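Local structure of beta-galactosidase (3TTY) at residues 4-16 against 28-42. The protein catalyses the hydrolysis of terminal beta-galactosyl residues from beta-galactosides, working as a glycoside hydrolase with a TIM-barrel catalytic domain. Numbering follows the deposited sequence.
Sequences EKFPKIWYGGDYN and DMRMFNLAGIDVATV
Tyr15 lays one face of its ring against the edge of Phe32 in an edge-to-face pair, the centroids 5.0 Å apart and the planes at 77°. Its chi1 of 177° sets CG opposite the backbone N and carries the ring across to helix 22-35, where OH donates to Asp28 OD2 over 2.6 Å, reaching that oxygen on its anti side. Met29 CE packs beside the same hydroxyl, while Asp28 OD1 forms a salt bridge with Arg348. A leucine for the tyrosine would probably leave Asp28 OD2 without its donor and the edge of Phe32 without an aromatic face to meet. Strand 10-14, helix 22-35 and strand 39-42 form the first beta-alpha-beta unit of the eight-stranded TIM barrel; the strand segments run parallel at 12°, joined by ladder bonds such as Thr41 N to Gly13 O. At the start of the ladder Tyr11 O accepts two amides, Asp38 N at 2.6 Å and Val39 N at 3.1 Å. The Tyr11 ring turns its edge to Gly36 O (CD2, 3.4 Å) and Ala35 O, packs CD2 on Ile37 CG1 and hydrogen-bonds through OH to Cys376 O. The Asp38 carboxylate bonds back to segment 4-16: OD1 accepts from Tyr11 N at 3.0 Å, and OD2 offers its syn lone pair to Lys8 NZ in a salt bridge. Phe6 turns its edge to both Asp38 OD1 and Val39 CB, with Trp10 CD1 over one face. Val39 CG1 packs on Trp10 CB at 3.9 Å. Water 2 links Thr41 OG1 to Asp14 OD1, and the Asp14 side chain lies about 4 Å from the bound galactose.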
loop_
_atom_site.group_PDB
_atom_site.type_symbol
_atom_site.label_atom_id
_atom_site.label_comp_id
_atom_site.label_asym_id
_atom_site.label_seq_id
_atom_site.Cartn_x
_atom_site.Cartn_y
_atom_site.Cartn_z
ATOM N N GLU A 4 -24.232 -31.118 -31.411
ATOM C CA GLU A 4 -24.124 -32.028 -32.547
ATOM C C GLU A 4 -24.185 -31.330 -33.907
ATOM O O GLU A 4 -23.752 -31.883 -34.911
ATOM C CB GLU A 4 -25.211 -33.102 -32.473
ATOM C CG GLU A 4 -25.116 -34.004 -31.241
ATOM C CD GLU A 4 -23.850 -34.858 -31.212
ATOM O OE1 GLU A 4 -23.404 -35.314 -32.293
ATOM O OE2 GLU A 4 -23.305 -35.077 -30.099
ATOM N N LYS A 5 -24.728 -30.123 -33.958
ATOM C CA LYS A 5 -24.897 -29.501 -35.260
ATOM C C LYS A 5 -23.620 -28.796 -35.735
ATOM O O LYS A 5 -23.578 -28.220 -36.820
ATOM C CB LYS A 5 -26.118 -28.577 -35.273
ATOM C CG LYS A 5 -26.073 -27.433 -34.276
ATOM C CD LYS A 5 -27.189 -26.410 -34.549
ATOM C CE LYS A 5 -28.549 -26.957 -34.203
ATOM N NZ LYS A 5 -29.607 -25.952 -34.481
ATOM N N PHE A 6 -22.568 -28.897 -34.930
ATOM C CA PHE A 6 -21.348 -28.113 -35.120
ATOM C C PHE A 6 -20.211 -29.021 -34.685
ATOM O O PHE A 6 -19.649 -28.833 -33.609
ATOM C CB PHE A 6 -21.440 -26.856 -34.237
ATOM C CG PHE A 6 -20.377 -25.813 -34.490
ATOM C CD1 PHE A 6 -19.355 -26.018 -35.406
ATOM C CD2 PHE A 6 -20.404 -24.615 -33.779
ATOM C CE1 PHE A 6 -18.381 -25.034 -35.618
ATOM C CE2 PHE A 6 -19.435 -23.626 -33.979
ATOM C CZ PHE A 6 -18.424 -23.833 -34.895
ATOM N N PRO A 7 -19.875 -30.018 -35.529
ATOM C CA PRO A 7 -19.036 -31.166 -35.166
ATOM C C PRO A 7 -17.538 -30.966 -35.387
ATOM O O PRO A 7 -16.887 -31.791 -36.016
ATOM C CB PRO A 7 -19.567 -32.271 -36.079
ATOM C CG PRO A 7 -19.933 -31.531 -37.351
ATOM C CD PRO A 7 -20.337 -30.110 -36.928
ATOM N N LYS A 8 -16.999 -29.882 -34.851
ATOM C CA LYS A 8 -15.560 -29.652 -34.855
ATOM C C LYS A 8 -15.196 -28.856 -33.614
ATOM O O LYS A 8 -16.058 -28.510 -32.812
ATOM C CB LYS A 8 -15.106 -28.905 -36.133
ATOM C CG LYS A 8 -15.894 -27.620 -36.450
ATOM C CD LYS A 8 -15.412 -26.941 -37.733
ATOM C CE LYS A 8 -13.952 -26.442 -37.617
ATOM N NZ LYS A 8 -13.820 -25.216 -36.768
ATOM N N ILE A 9 -13.912 -28.574 -33.451
ATOM C CA ILE A 9 -13.464 -27.642 -32.429
ATOM C C ILE A 9 -13.834 -26.243 -32.904
ATOM O O ILE A 9 -13.232 -25.727 -33.842
ATOM C CB ILE A 9 -11.950 -27.760 -32.220
ATOM C CG1 ILE A 9 -11.620 -29.162 -31.687
ATOM C CG2 ILE A 9 -11.455 -26.679 -31.270
ATOM C CD1 ILE A 9 -10.172 -29.518 -31.732
ATOM N N TRP A 10 -14.850 -25.648 -32.285
ATOM C CA TRP A 10 -15.287 -24.305 -32.672
ATOM C C TRP A 10 -14.123 -23.309 -32.688
ATOM O O TRP A 10 -13.193 -23.396 -31.883
ATOM C CB TRP A 10 -16.382 -23.787 -31.729
ATOM C CG TRP A 10 -17.538 -24.733 -31.554
ATOM C CD1 TRP A 10 -17.703 -25.949 -32.144
ATOM C CD2 TRP A 10 -18.685 -24.532 -30.727
ATOM N NE1 TRP A 10 -18.878 -26.521 -31.736
ATOM C CE2 TRP A 10 -19.503 -25.670 -30.868
ATOM C CE3 TRP A 10 -19.101 -23.498 -29.886
ATOM C CZ2 TRP A 10 -20.717 -25.804 -30.198
ATOM C CZ3 TRP A 10 -20.301 -23.634 -29.219
ATOM C CH2 TRP A 10 -21.098 -24.779 -29.381
ATOM N N TYR A 11 -14.190 -22.348 -33.599
ATOM C CA TYR A 11 -13.123 -21.369 -33.735
ATOM C C TYR A 11 -13.696 -19.988 -34.036
ATOM O O TYR A 11 -14.358 -19.789 -35.059
ATOM C CB TYR A 11 -12.157 -21.802 -34.838
ATOM C CG TYR A 11 -10.848 -21.070 -34.803
ATOM C CD1 TYR A 11 -10.054 -21.084 -33.658
ATOM C CD2 TYR A 11 -10.397 -20.367 -35.917
ATOM C CE1 TYR A 11 -8.852 -20.417 -33.623
ATOM C CE2 TYR A 11 -9.204 -19.698 -35.895
ATOM C CZ TYR A 11 -8.425 -19.722 -34.752
ATOM O OH TYR A 11 -7.222 -19.049 -34.742
ATOM N N GLY A 12 -13.441 -19.033 -33.149
ATOM C CA GLY A 12 -14.062 -17.720 -33.244
ATOM C C GLY A 12 -13.979 -17.019 -31.903
ATOM O O GLY A 12 -12.963 -17.127 -31.218
ATOM N N GLY A 13 -15.033 -16.303 -31.515
ATOM C CA GLY A 13 -15.053 -15.668 -30.201
ATOM C C GLY A 13 -15.918 -14.429 -30.108
ATOM O O GLY A 13 -16.812 -14.215 -30.936
ATOM N N ASP A 14 -15.653 -13.615 -29.090
ATOM C CA ASP A 14 -16.412 -12.390 -28.864
ATOM C C ASP A 14 -16.344 -11.487 -30.091
ATOM O O ASP A 14 -15.268 -11.227 -30.627
ATOM C CB ASP A 14 -15.904 -11.654 -27.622
ATOM C CG ASP A 14 -16.518 -12.180 -26.317
ATOM O OD1 ASP A 14 -16.568 -13.413 -26.115
ATOM O OD2 ASP A 14 -16.945 -11.348 -25.477
ATOM N N TYR A 15 -17.503 -11.017 -30.531
ATOM C CA TYR A 15 -17.620 -10.205 -31.738
ATOM C C TYR A 15 -18.654 -9.131 -31.449
ATOM O O TYR A 15 -19.722 -9.426 -30.929
ATOM C CB TYR A 15 -18.043 -11.092 -32.925
ATOM C CG TYR A 15 -18.270 -10.386 -34.258
ATOM C CD1 TYR A 15 -17.334 -9.482 -34.770
ATOM C CD2 TYR A 15 -19.401 -10.653 -35.020
ATOM C CE1 TYR A 15 -17.534 -8.850 -35.998
ATOM C CE2 TYR A 15 -19.614 -10.019 -36.252
ATOM C CZ TYR A 15 -18.674 -9.126 -36.735
ATOM O OH TYR A 15 -18.884 -8.490 -37.941
ATOM N N ASN A 16 -18.323 -7.884 -31.774
ATOM C CA ASN A 16 -19.120 -6.730 -31.363
ATOM C C ASN A 16 -19.337 -5.709 -32.475
ATOM O O ASN A 16 -18.919 -4.559 -32.370
ATOM C CB ASN A 16 -18.454 -6.069 -30.164
ATOM C CG ASN A 16 -18.306 -7.026 -29.003
ATOM O OD1 ASN A 16 -19.292 -7.402 -28.389
ATOM N ND2 ASN A 16 -17.079 -7.443 -28.713
ATOM N N ASP A 28 -15.292 -7.972 -41.910
ATOM C CA ASP A 28 -15.229 -9.023 -40.890
ATOM C C ASP A 28 -15.517 -10.390 -41.504
ATOM O O ASP A 28 -14.734 -11.315 -41.337
ATOM C CB ASP A 28 -16.212 -8.771 -39.733
ATOM C CG ASP A 28 -15.942 -7.477 -38.995
ATOM O OD1 ASP A 28 -14.783 -7.013 -38.970
ATOM O OD2 ASP A 28 -16.904 -6.928 -38.429
ATOM N N MET A 29 -16.648 -10.515 -42.203
ATOM C CA MET A 29 -17.032 -11.791 -42.813
ATOM C C MET A 29 -15.921 -12.294 -43.721
ATOM O O MET A 29 -15.563 -13.475 -43.681
ATOM C CB MET A 29 -18.331 -11.671 -43.628
ATOM C CG MET A 29 -19.583 -11.288 -42.840
ATOM S SD MET A 29 -19.838 -12.278 -41.340
ATOM C CE MET A 29 -19.254 -11.117 -40.104
ATOM N N ARG A 30 -15.385 -11.393 -44.548
ATOM C CA ARG A 30 -14.343 -11.760 -45.496
ATOM C C ARG A 30 -13.126 -12.311 -44.749
ATOM O O ARG A 30 -12.618 -13.375 -45.088
ATOM C CB ARG A 30 -13.952 -10.573 -46.397
ATOM C CG ARG A 30 -12.865 -10.912 -47.421
ATOM C CD ARG A 30 -12.397 -9.699 -48.250
ATOM N NE ARG A 30 -11.628 -8.757 -47.435
ATOM C CZ ARG A 30 -10.351 -8.927 -47.104
ATOM N NH1 ARG A 30 -9.688 -10.002 -47.516
ATOM N NH2 ARG A 30 -9.739 -8.026 -46.352
ATOM N N MET A 31 -12.675 -11.589 -43.730
ATOM C CA MET A 31 -11.515 -12.027 -42.945
ATOM C C MET A 31 -11.793 -13.270 -42.077
ATOM O O MET A 31 -10.913 -14.120 -41.913
ATOM C CB MET A 31 -10.918 -10.863 -42.135
ATOM C CG MET A 31 -10.110 -9.878 -43.012
ATOM S SD MET A 31 -9.383 -8.407 -42.239
ATOM C CE MET A 31 -10.743 -7.255 -42.335
ATOM N N PHE A 32 -13.012 -13.388 -41.546
ATOM C CA PHE A 32 -13.383 -14.571 -40.758
ATOM C C PHE A 32 -13.280 -15.826 -41.634
ATOM O O PHE A 32 -12.825 -16.872 -41.180
ATOM C CB PHE A 32 -14.792 -14.449 -40.139
ATOM C CG PHE A 32 -14.917 -13.361 -39.076
ATOM C CD1 PHE A 32 -13.796 -12.712 -38.583
ATOM C CD2 PHE A 32 -16.165 -12.994 -38.582
ATOM C CE1 PHE A 32 -13.913 -11.711 -37.619
ATOM C CE2 PHE A 32 -16.290 -11.997 -37.618
ATOM C CZ PHE A 32 -15.162 -11.357 -37.133
ATOM N N ASN A 33 -13.695 -15.718 -42.892
ATOM C CA ASN A 33 -13.575 -16.850 -43.803
ATOM C C ASN A 33 -12.117 -17.194 -44.110
ATOM O O ASN A 33 -11.747 -18.359 -44.121
ATOM C CB ASN A 33 -14.387 -16.616 -45.084
ATOM C CG ASN A 33 -15.897 -16.678 -44.835
ATOM O OD1 ASN A 33 -16.394 -17.590 -44.160
ATOM N ND2 ASN A 33 -16.628 -15.698 -45.368
ATOM N N LEU A 34 -11.293 -16.173 -44.336
ATOM C CA LEU A 34 -9.858 -16.376 -44.504
ATOM C C LEU A 34 -9.239 -17.110 -43.321
ATOM O O LEU A 34 -8.348 -17.939 -43.497
ATOM C CB LEU A 34 -9.139 -15.045 -44.686
ATOM C CG LEU A 34 -9.417 -14.300 -45.989
ATOM C CD1 LEU A 34 -8.538 -13.055 -46.081
ATOM C CD2 LEU A 34 -9.179 -15.221 -47.178
ATOM N N ALA A 35 -9.702 -16.794 -42.114
ATOM C CA ALA A 35 -9.094 -17.345 -40.900
ATOM C C ALA A 35 -9.745 -18.645 -40.418
ATOM O O ALA A 35 -9.285 -19.243 -39.445
ATOM C CB ALA A 35 -9.075 -16.303 -39.782
ATOM N N GLY A 36 -10.801 -19.084 -41.108
ATOM C CA GLY A 36 -11.514 -20.288 -40.720
ATOM C C GLY A 36 -12.246 -20.124 -39.393
ATOM O O GLY A 36 -12.389 -21.080 -38.629
ATOM N N ILE A 37 -12.704 -18.904 -39.126
ATOM C CA ILE A 37 -13.515 -18.602 -37.951
ATOM C C ILE A 37 -14.976 -18.931 -38.231
ATOM O O ILE A 37 -15.558 -18.411 -39.184
ATOM C CB ILE A 37 -13.358 -17.124 -37.535
ATOM C CG1 ILE A 37 -12.065 -16.965 -36.727
ATOM C CG2 ILE A 37 -14.585 -16.636 -36.738
ATOM C CD1 ILE A 37 -11.525 -15.553 -36.685
ATOM N N ASP A 38 -15.566 -19.790 -37.404
ATOM C CA ASP A 38 -16.913 -20.293 -37.653
ATOM C C ASP A 38 -17.887 -20.141 -36.466
ATOM O O ASP A 38 -19.026 -20.633 -36.512
ATOM C CB ASP A 38 -16.872 -21.748 -38.162
ATOM C CG ASP A 38 -16.009 -22.660 -37.292
ATOM O OD1 ASP A 38 -15.683 -22.282 -36.143
ATOM O OD2 ASP A 38 -15.661 -23.769 -37.757
ATOM N N VAL A 39 -17.445 -19.463 -35.410
ATOM C CA VAL A 39 -18.341 -19.151 -34.297
ATOM C C VAL A 39 -18.186 -17.709 -33.806
ATOM O O VAL A 39 -17.085 -17.190 -33.696
ATOM C CB VAL A 39 -18.183 -20.153 -33.133
ATOM C CG1 VAL A 39 -16.824 -20.020 -32.477
ATOM C CG2 VAL A 39 -19.303 -19.969 -32.123
ATOM N N ALA A 40 -19.308 -17.062 -33.531
ATOM C CA ALA A 40 -19.296 -15.704 -33.023
ATOM C C ALA A 40 -20.085 -15.659 -31.724
ATOM O O ALA A 40 -21.183 -16.223 -31.636
ATOM C CB ALA A 40 -19.893 -14.725 -34.059
ATOM N N THR A 41 -19.514 -15.007 -30.715
ATOM C CA THR A 41 -20.180 -14.794 -29.435
ATOM C C THR A 41 -20.649 -13.350 -29.429
ATOM O O THR A 41 -19.853 -12.433 -29.269
ATOM C CB THR A 41 -19.204 -15.013 -28.252
ATOM O OG1 THR A 41 -18.719 -16.364 -28.258
ATOM C CG2 THR A 41 -19.880 -14.711 -26.911
ATOM N N VAL A 42 -21.943 -13.139 -29.615
ATOM C CA VAL A 42 -22.450 -11.793 -29.848
ATOM C C VAL A 42 -23.404 -11.344 -28.754
ATOM O O VAL A 42 -23.874 -12.158 -27.953
ATOM C CB VAL A 42 -23.170 -11.709 -31.198
ATOM C CG1 VAL A 42 -22.258 -12.233 -32.308
ATOM C CG2 VAL A 42 -24.458 -12.512 -31.139
HETATM O O HOH W 1 -11.864 -23.491 -37.877
HETATM O O HOH W 2 -16.164 -16.103 -26.949
HETATM O O HOH W 3 -20.330 -9.941 -27.850
#